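Local coordinates for protein probable glutathione S-transferase (Bordetella bronchiseptica RB50, PDB 3H1N) that probably transfers glutathione to electrophilic substrates, as a glutathione S-transferase with a thioredoxin-like N-terminal domain and a helical C-terminal domain, at residues 123-128 with 241-246; 187-192 with 233-238. One frame throughout, in Å; residues are numbered along the deposited sequence.

In this glutathione S-transferase chain the C-terminal tail folds back over the helices that precede it, and the two contacts sample that tail in succession. Contact 2 (187-192 with 233-238) takes the tail just after helix 224-230 past helix 183-198; contact 1 (123-128 with 241-246) takes it on to the end of helix 105-127, so that along the chain contact 2 is nested within contact 1. Their centres are about 14 Å apart, yet they touch through Phe243 of contact 1, its CD2 lying 3.7 Å from Phe238 CE1 and its CZ 3.9 Å from Val191 CG2. Neither contact by itself defines the probable active site.

Contact 1: residues 123-128 with 241-246; sequences AEAHDV and GIFRHY
Ala125 and Phe243 make the closest apolar approach, with Ala125 CB 3.5 Å from Phe243 CE1 and the methyl lying obliquely to the ring. Ile242 packs from two directions: its CG2 sits over the centre of one face of the Phe243 ring, 3.8 Å above the plane, and also reaches His126 CB at 4.0 Å. The methyl is thus held between its neighbour's ring and the helix. His126 CG stands anti to the backbone N (chi1 168°), and the edge of its imidazole faces Ile242 CA.

The polar link between the segments runs through one water. It donates to Ala125 O at 2.8 Å and accepts from Arg244 N at 3.1 Å, bridging a carbonyl near the helix end to the tail backbone.

One side-chain bond lies within the helix segment and two within the tail. His126 ND1 donates in its ring plane to Asp127 OD1 (2.9 Å, 162°), fixing the ring's rotation. Arg244 NE meets a lone pair of Gly241 O at 2.9 Å, while NH1 donates to Tyr246 OH, so the guanidinium ties these two residues together across the irregular segment. His129 NE2 also bonds Ile242 O. This is a C-terminal tail packed across a helix of the all-helical glutathione S-transferase domain.

Contact 2: residues 187-192 with 233-238; sequences SLYHVV and DRRLPF
The backbones of 187-192, fewer than two turns of helix 183-198, and of the irregular tail segment 233-238 stay well apart, His190 and Phe238 being the nearest pair at 11.1 Å between their CA atoms. In this contact of the C-terminal helical domain of the glutathione S-transferase fold, the gap is spanned by side chains alone, and the example illustrates how a tail can cover a helix without backbone contact.

Nearer the start of the tail segment, the Arg235 chain extends toward the helix. In the conformer described, one of two modelled, its guanidinium lies oblique to the Tyr189 ring, the two planes 29° apart, and NH2 comes within 3.5 Å of Tyr189 OH. Its NH1 donates to Leu230 O and its NH2 makes a weak, long ion pair with Glu193.

His190 and Phe238 reach for each other from opposite directions. Phe238 CG lies anti to its carbonyl carbon (chi1 -57°), which carries the ring toward the helix. The ring planes are inclined by 32° and the centroids lie 5.5 Å apart, an oblique meeting. Around this pair, Phe36 packs edge-to-face with His190 from helix 34-43 of the N-terminal domain, and His197 meets the Phe238 ring. His190 therefore lies where tail, helix 183-198 and N-terminal domain converge. Phe238 CE1 and CZ both meet the same corner of the imidazole, His190 CE1, each at 3.7 Å.

Contact 1: residues 123-128 with 241-246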
ATOM      1  N   ALA B 123       0.908  -8.570  -2.806  1.00 10.34           N
ATOM      2  CA  ALA B 123       1.614  -8.935  -1.583  1.00 10.31           C
ATOM      3  C   ALA B 123       1.102 -10.258  -0.986  1.00 10.37           C
ATOM      4  O   ALA B 123       1.896 -11.064  -0.452  1.00  9.75           O
ATOM      5  CB  ALA B 123       1.529  -7.808  -0.554  1.00 10.39           C
ATOM      6  N   GLU B 124      -0.209 -10.484  -1.084  1.00  9.94           N
ATOM      7  CA  GLU B 124      -0.799 -11.740  -0.603  1.00 10.55           C
ATOM      8  C   GLU B 124      -0.334 -12.910  -1.459  1.00  9.88           C
ATOM      9  O   GLU B 124      -0.098 -13.997  -0.929  1.00  9.67           O
ATOM     10  CB  GLU B 124      -2.335 -11.669  -0.518  1.00 10.60           C
ATOM     11  CG  GLU B 124      -2.815 -10.749   0.597  1.00 10.61           C
ATOM     12  CD  GLU B 124      -4.307 -10.883   0.941  1.00 14.59           C
ATOM     13  OE1 GLU B 124      -4.897 -11.960   0.724  1.00 15.02           O
ATOM     14  OE2 GLU B 124      -4.877  -9.909   1.486  1.00 17.41           O
ATOM     15  N   ALA B 125      -0.162 -12.682  -2.761  1.00 10.08           N
ATOM     16  CA  ALA B 125       0.366 -13.727  -3.656  1.00 10.92           C
ATOM     17  C   ALA B 125       1.813 -14.102  -3.310  1.00 11.46           C
ATOM     18  O   ALA B 125       2.265 -15.231  -3.594  1.00 12.47           O
ATOM     19  CB  ALA B 125       0.233 -13.307  -5.123  1.00 10.09           C
ATOM     20  N   HIS B 126       2.545 -13.154  -2.721  1.00 11.47           N
ATOM     21  CA  HIS B 126       3.905 -13.414  -2.260  1.00 11.46           C
ATOM     22  C   HIS B 126       3.879 -14.095  -0.909  1.00 11.03           C
ATOM     23  O   HIS B 126       4.606 -15.064  -0.657  1.00 11.33           O
ATOM     24  CB  HIS B 126       4.705 -12.122  -2.141  1.00 11.90           C
ATOM     25  CG  HIS B 126       5.998 -12.293  -1.409  1.00 12.66           C
ATOM     26  ND1 HIS B 126       6.122 -12.035  -0.061  1.00 14.33           N
ATOM     27  CD2 HIS B 126       7.210 -12.727  -1.823  1.00 13.48           C
ATOM     28  CE1 HIS B 126       7.362 -12.284   0.319  1.00 15.39           C
ATOM     29  NE2 HIS B 126       8.042 -12.704  -0.730  1.00 14.73           N
ATOM     30  N   ASP B 127       3.055 -13.560  -0.021  1.00 10.68           N
ATOM     31  CA  ASP B 127       3.018 -14.040   1.341  1.00 10.40           C
ATOM     32  C   ASP B 127       2.451 -15.466   1.447  1.00  9.86           C
ATOM     33  O   ASP B 127       2.657 -16.118   2.451  1.00  9.73           O
ATOM     34  CB  ASP B 127       2.254 -13.055   2.220  1.00 10.76           C
ATOM     35  CG  ASP B 127       3.026 -11.756   2.469  1.00 12.89           C
ATOM     36  OD1 ASP B 127       4.160 -11.577   1.965  1.00 12.87           O
ATOM     37  OD2 ASP B 127       2.502 -10.911   3.220  1.00 16.05           O
ATOM     38  N   VAL B 128       1.781 -15.972   0.403  1.00  9.55           N
ATOM     39  CA  VAL B 128       1.263 -17.340   0.446  0.50  9.28           C
ATOM     40  C   VAL B 128       2.418 -18.350   0.612  1.00  9.41           C
ATOM     41  O   VAL B 128       2.273 -19.352   1.304  1.00  9.76           O
ATOM     42  CB  VAL B 128       0.383 -17.674  -0.799  0.50  9.43           C
ATOM     43  CG1 VAL B 128       1.236 -18.076  -1.994  0.50  8.85           C
ATOM     44  CG2 VAL B 128      -0.605 -18.777  -0.469  0.50  8.28           C
ATOM     45  N   GLY B 241      10.002 -15.160  -8.020  1.00 14.55           N
ATOM     46  CA  GLY B 241       9.689 -13.823  -7.538  1.00 13.97           C
ATOM     47  C   GLY B 241       8.469 -13.849  -6.650  1.00 13.39           C
ATOM     48  O   GLY B 241       8.364 -14.680  -5.751  1.00 13.69           O
ATOM     49  N   ILE B 242       7.544 -12.933  -6.921  1.00 12.84           N
ATOM     50  CA  ILE B 242       6.278 -12.806  -6.193  1.00 12.24           C
ATOM     51  C   ILE B 242       5.318 -13.946  -6.541  1.00 11.92           C
ATOM     52  O   ILE B 242       4.804 -14.614  -5.644  1.00 11.04           O
ATOM     53  CB  ILE B 242       5.610 -11.440  -6.515  1.00 12.71           C
ATOM     54  CG1 ILE B 242       6.417 -10.308  -5.879  1.00 13.33           C
ATOM     55  CG2 ILE B 242       4.124 -11.394  -6.044  1.00 11.98           C
ATOM     56  CD1 ILE B 242       5.964  -8.947  -6.303  1.00 14.84           C
ATOM     57  N   PHE B 243       5.105 -14.158  -7.847  1.00 10.83           N
ATOM     58  CA  PHE B 243       4.170 -15.163  -8.367  1.00 11.02           C
ATOM     59  C   PHE B 243       4.920 -16.465  -8.684  1.00 10.63           C
ATOM     60  O   PHE B 243       5.698 -16.536  -9.640  1.00 10.22           O
ATOM     61  CB  PHE B 243       3.420 -14.626  -9.604  1.00 11.19           C
ATOM     62  CG  PHE B 243       2.654 -13.341  -9.342  1.00 11.43           C
ATOM     63  CD1 PHE B 243       1.421 -13.375  -8.697  1.00 11.38           C
ATOM     64  CD2 PHE B 243       3.175 -12.098  -9.737  1.00 10.46           C
ATOM     65  CE1 PHE B 243       0.697 -12.204  -8.454  1.00 11.31           C
ATOM     66  CE2 PHE B 243       2.464 -10.913  -9.491  1.00 11.34           C
ATOM     67  CZ  PHE B 243       1.223 -10.965  -8.842  1.00 11.27           C
ATOM     68  N   ARG B 244       4.722 -17.475  -7.841  1.00 10.33           N
ATOM     69  CA  ARG B 244       5.478 -18.714  -7.936  1.00  9.97           C
ATOM     70  C   ARG B 244       4.538 -19.886  -8.091  1.00  9.74           C
ATOM     71  O   ARG B 244       3.583 -20.040  -7.325  1.00  9.92           O
ATOM     72  CB  ARG B 244       6.356 -18.940  -6.700  1.00  9.86           C
ATOM     73  CG  ARG B 244       7.424 -17.875  -6.443  1.00 11.27           C
ATOM     74  CD  ARG B 244       8.322 -18.302  -5.296  1.00  9.36           C
ATOM     75  NE  ARG B 244       9.306 -17.289  -4.924  1.00 11.35           N
ATOM     76  CZ  ARG B 244      10.312 -17.496  -4.067  1.00 13.14           C
ATOM     77  NH1 ARG B 244      10.506 -18.693  -3.529  1.00 11.55           N
ATOM     78  NH2 ARG B 244      11.150 -16.508  -3.767  1.00 13.80           N
ATOM     79  N   HIS B 245       4.820 -20.732  -9.068  1.00  9.65           N
ATOM     80  CA  HIS B 245       4.010 -21.930  -9.257  1.00  9.58           C
ATOM     81  C   HIS B 245       4.498 -23.096  -8.390  1.00 10.07           C
ATOM     82  O   HIS B 245       5.481 -23.757  -8.713  1.00 11.07           O
ATOM     83  CB  HIS B 245       3.960 -22.334 -10.735  1.00  9.57           C
ATOM     84  CG  HIS B 245       3.224 -23.616 -10.976  1.00  9.01           C
ATOM     85  ND1 HIS B 245       1.991 -23.877 -10.421  1.00 10.23           N
ATOM     86  CD2 HIS B 245       3.559 -24.720 -11.684  1.00 10.47           C
ATOM     87  CE1 HIS B 245       1.592 -25.082 -10.782  1.00  8.42           C
ATOM     88  NE2 HIS B 245       2.521 -25.611 -11.556  1.00 12.28           N
ATOM     89  N   TYR B 246       3.784 -23.343  -7.295  1.00 10.51           N
ATOM     90  CA  TYR B 246       4.003 -24.503  -6.444  1.00 10.80           C
ATOM     91  C   TYR B 246       2.744 -25.369  -6.507  1.00 10.87           C
ATOM     92  O   TYR B 246       1.700 -24.970  -6.011  1.00 11.23           O
ATOM     93  CB  TYR B 246       4.242 -24.042  -4.997  1.00 10.92           C
ATOM     94  CG  TYR B 246       5.550 -23.311  -4.786  1.00 12.19           C
ATOM     95  CD1 TYR B 246       6.771 -23.912  -5.120  1.00 13.10           C
ATOM     96  CD2 TYR B 246       5.571 -22.031  -4.229  1.00 11.37           C
ATOM     97  CE1 TYR B 246       7.982 -23.243  -4.919  1.00 14.75           C
ATOM     98  CE2 TYR B 246       6.778 -21.356  -4.012  1.00 14.76           C
ATOM     99  CZ  TYR B 246       7.978 -21.969  -4.356  1.00 14.18           C
ATOM    100  OH  TYR B 246       9.167 -21.305  -4.141  1.00 13.40           O
TER
HETATM  101  O   HOH W   1       2.567 -16.955  -5.721  1.00  8.28           O

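Contact 2: residues 187-192 with 233-238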
ATOM      1  N   SER B 187      -1.903  -2.802 -14.476  1.00  8.64           N
ATOM      2  CA  SER B 187      -1.591  -3.540 -13.261  1.00  8.94           C
ATOM      3  C   SER B 187      -2.558  -4.708 -13.062  1.00  8.78           C
ATOM      4  O   SER B 187      -2.156  -5.788 -12.609  1.00  9.09           O
ATOM      5  CB  SER B 187      -1.647  -2.588 -12.066  1.00  8.58           C
ATOM      6  OG  SER B 187      -0.621  -1.602 -12.181  1.00  9.79           O
ATOM      7  N   LEU B 188      -3.826  -4.491 -13.409  1.00  8.79           N
ATOM      8  CA  LEU B 188      -4.856  -5.509 -13.202  1.00  9.08           C
ATOM      9  C   LEU B 188      -4.597  -6.674 -14.151  1.00  9.11           C
ATOM     10  O   LEU B 188      -4.671  -7.859 -13.759  1.00  8.45           O
ATOM     11  CB  LEU B 188      -6.269  -4.926 -13.389  1.00  8.82           C
ATOM     12  CG  LEU B 188      -7.479  -5.863 -13.131  1.00  9.30           C
ATOM     13  CD1 LEU B 188      -7.419  -6.538 -11.738  1.00 10.93           C
ATOM     14  CD2 LEU B 188      -8.801  -5.118 -13.309  1.00  6.23           C
ATOM     15  N   TYR B 189      -4.254  -6.341 -15.389  1.00  9.55           N
ATOM     16  CA  TYR B 189      -3.842  -7.363 -16.345  1.00  9.90           C
ATOM     17  C   TYR B 189      -2.672  -8.173 -15.763  1.00 10.20           C
ATOM     18  O   TYR B 189      -2.674  -9.415 -15.816  1.00  9.80           O
ATOM     19  CB  TYR B 189      -3.478  -6.742 -17.716  1.00 10.08           C
ATOM     20  CG  TYR B 189      -2.365  -7.476 -18.436  1.00 11.71           C
ATOM     21  CD1 TYR B 189      -2.636  -8.521 -19.326  1.00 11.62           C
ATOM     22  CD2 TYR B 189      -1.032  -7.122 -18.224  1.00 13.39           C
ATOM     23  CE1 TYR B 189      -1.610  -9.196 -19.949  1.00 13.48           C
ATOM     24  CE2 TYR B 189      -0.012  -7.796 -18.830  1.00 13.50           C
ATOM     25  CZ  TYR B 189      -0.296  -8.818 -19.690  1.00 13.93           C
ATOM     26  OH  TYR B 189       0.745  -9.469 -20.290  1.00 17.05           O
ATOM     27  N   HIS B 190      -1.690  -7.475 -15.182  1.00 10.24           N
ATOM     28  CA  HIS B 190      -0.497  -8.163 -14.713  1.00 10.37           C
ATOM     29  C   HIS B 190      -0.756  -9.080 -13.517  1.00 10.04           C
ATOM     30  O   HIS B 190      -0.225 -10.194 -13.467  1.00 10.22           O
ATOM     31  CB  HIS B 190       0.677  -7.212 -14.419  1.00  9.46           C
ATOM     32  CG  HIS B 190       1.937  -7.939 -14.045  1.00  9.76           C
ATOM     33  ND1 HIS B 190       2.636  -8.715 -14.943  1.00  9.59           N
ATOM     34  CD2 HIS B 190       2.582  -8.059 -12.861  1.00  9.10           C
ATOM     35  CE1 HIS B 190       3.677  -9.259 -14.337  1.00  9.09           C
ATOM     36  NE2 HIS B 190       3.671  -8.870 -13.070  1.00 10.79           N
ATOM     37  N   VAL B 191      -1.554  -8.622 -12.558  1.00 10.76           N
ATOM     38  CA  VAL B 191      -1.877  -9.464 -11.408  1.00 10.45           C
ATOM     39  C   VAL B 191      -2.658 -10.734 -11.848  1.00 10.71           C
ATOM     40  O   VAL B 191      -2.451 -11.831 -11.296  1.00  9.86           O
ATOM     41  CB  VAL B 191      -2.545  -8.650 -10.246  1.00 11.01           C
ATOM     42  CG1 VAL B 191      -4.036  -8.342 -10.529  1.00 11.23           C
ATOM     43  CG2 VAL B 191      -2.370  -9.386  -8.931  1.00 11.07           C
ATOM     44  N   VAL B 192      -3.494 -10.610 -12.883  1.00 10.35           N
ATOM     45  CA  VAL B 192      -4.193 -11.780 -13.422  1.00 10.41           C
ATOM     46  C   VAL B 192      -3.192 -12.734 -14.115  1.00 10.75           C
ATOM     47  O   VAL B 192      -3.296 -13.966 -13.970  1.00 10.30           O
ATOM     48  CB  VAL B 192      -5.369 -11.383 -14.375  1.00 10.77           C
ATOM     49  CG1 VAL B 192      -5.938 -12.604 -15.083  1.00 10.40           C
ATOM     50  CG2 VAL B 192      -6.473 -10.654 -13.599  1.00 10.43           C
ATOM     51  N   ASP B 233      12.851  -9.350 -25.160  1.00 18.30           N
ATOM     52  CA  ASP B 233      13.699  -9.904 -24.101  1.00 18.84           C
ATOM     53  C   ASP B 233      13.556  -9.137 -22.801  1.00 18.64           C
ATOM     54  O   ASP B 233      14.042  -9.578 -21.756  1.00 18.99           O
ATOM     55  CB  ASP B 233      15.166  -9.863 -24.531  1.00 19.73           C
ATOM     56  CG  ASP B 233      15.445 -10.745 -25.724  1.00 21.91           C
ATOM     57  OD1 ASP B 233      14.579 -11.588 -26.050  1.00 25.21           O
ATOM     58  OD2 ASP B 233      16.528 -10.603 -26.334  1.00 26.12           O
ATOM     59  N   ARG B 234      12.903  -7.982 -22.866  1.00 18.09           N
ATOM     60  CA  ARG B 234      12.724  -7.131 -21.682  1.00 17.35           C
ATOM     61  C   ARG B 234      11.650  -7.649 -20.720  1.00 17.02           C
ATOM     62  O   ARG B 234      11.608  -7.245 -19.546  1.00 16.46           O
ATOM     63  CB  ARG B 234      12.418  -5.690 -22.098  1.00 17.31           C
ATOM     64  CG  ARG B 234      13.498  -5.053 -22.968  1.00 17.39           C
ATOM     65  CD  ARG B 234      13.278  -3.538 -23.111  1.00 17.45           C
ATOM     66  NE  ARG B 234      11.973  -3.193 -23.686  1.00 16.24           N
ATOM     67  CZ  ARG B 234      11.606  -3.458 -24.941  1.00 16.25           C
ATOM     68  NH1 ARG B 234      12.427  -4.087 -25.765  1.00 14.99           N
ATOM     69  NH2 ARG B 234      10.403  -3.105 -25.368  1.00 16.84           N
ATOM     70  N   ARG B 235      10.761  -8.497 -21.234  1.00 16.24           N
ATOM     71  CA  ARG B 235       9.715  -9.119 -20.440  0.50 16.25           C
ATOM     72  C   ARG B 235      10.230 -10.437 -19.856  1.00 16.11           C
ATOM     73  O   ARG B 235      10.325 -11.438 -20.564  1.00 15.75           O
ATOM     74  CB  ARG B 235       8.472  -9.362 -21.305  0.50 16.25           C
ATOM     75  CG  ARG B 235       7.263  -9.901 -20.553  0.50 17.30           C
ATOM     76  CD  ARG B 235       6.460 -10.843 -21.430  0.50 18.09           C
ATOM     77  NE  ARG B 235       5.150 -11.144 -20.863  0.50 20.61           N
ATOM     78  CZ  ARG B 235       4.223 -11.868 -21.483  0.50 20.53           C
ATOM     79  NH1 ARG B 235       4.466 -12.367 -22.688  0.50 20.99           N
ATOM     80  NH2 ARG B 235       3.054 -12.087 -20.900  0.50 20.81           N
ATOM     81  N   LEU B 236      10.568 -10.429 -18.565  1.00 15.23           N
ATOM     82  CA  LEU B 236      11.070 -11.631 -17.906  1.00 14.74           C
ATOM     83  C   LEU B 236       9.903 -12.545 -17.517  1.00 14.52           C
ATOM     84  O   LEU B 236       8.868 -12.055 -17.050  1.00 14.64           O
ATOM     85  CB  LEU B 236      11.878 -11.249 -16.654  1.00 14.71           C
ATOM     86  CG  LEU B 236      13.154 -10.428 -16.888  1.00 14.77           C
ATOM     87  CD1 LEU B 236      13.905 -10.203 -15.573  1.00 12.89           C
ATOM     88  CD2 LEU B 236      14.051 -11.106 -17.882  1.00 14.42           C
ATOM     89  N   PRO B 237      10.069 -13.876 -17.676  1.00 14.11           N
ATOM     90  CA  PRO B 237       9.007 -14.780 -17.228  1.00 13.63           C
ATOM     91  C   PRO B 237       8.964 -14.864 -15.696  1.00 13.32           C
ATOM     92  O   PRO B 237       9.949 -14.520 -15.027  1.00 12.24           O
ATOM     93  CB  PRO B 237       9.420 -16.122 -17.822  1.00 13.95           C
ATOM     94  CG  PRO B 237      10.911 -16.061 -17.879  1.00 14.31           C
ATOM     95  CD  PRO B 237      11.271 -14.607 -18.116  1.00 14.18           C
ATOM     96  N   PHE B 238       7.832 -15.307 -15.147  1.00 12.98           N
ATOM     97  CA  PHE B 238       7.745 -15.553 -13.710  1.00 12.94           C
ATOM     98  C   PHE B 238       8.689 -16.701 -13.366  1.00 13.37           C
ATOM     99  O   PHE B 238       8.987 -17.547 -14.211  1.00 13.85           O
ATOM    100  CB  PHE B 238       6.317 -15.919 -13.292  1.00 12.40           C
ATOM    101  CG  PHE B 238       5.281 -14.885 -13.657  1.00 11.42           C
ATOM    102  CD1 PHE B 238       5.196 -13.689 -12.950  1.00 10.37           C
ATOM    103  CD2 PHE B 238       4.386 -15.115 -14.702  1.00  9.82           C
ATOM    104  CE1 PHE B 238       4.229 -12.724 -13.279  1.00 10.13           C
ATOM    105  CE2 PHE B 238       3.409 -14.159 -15.040  1.00  9.33           C
ATOM    106  CZ  PHE B 238       3.339 -12.962 -14.325  1.00  9.80           C
TER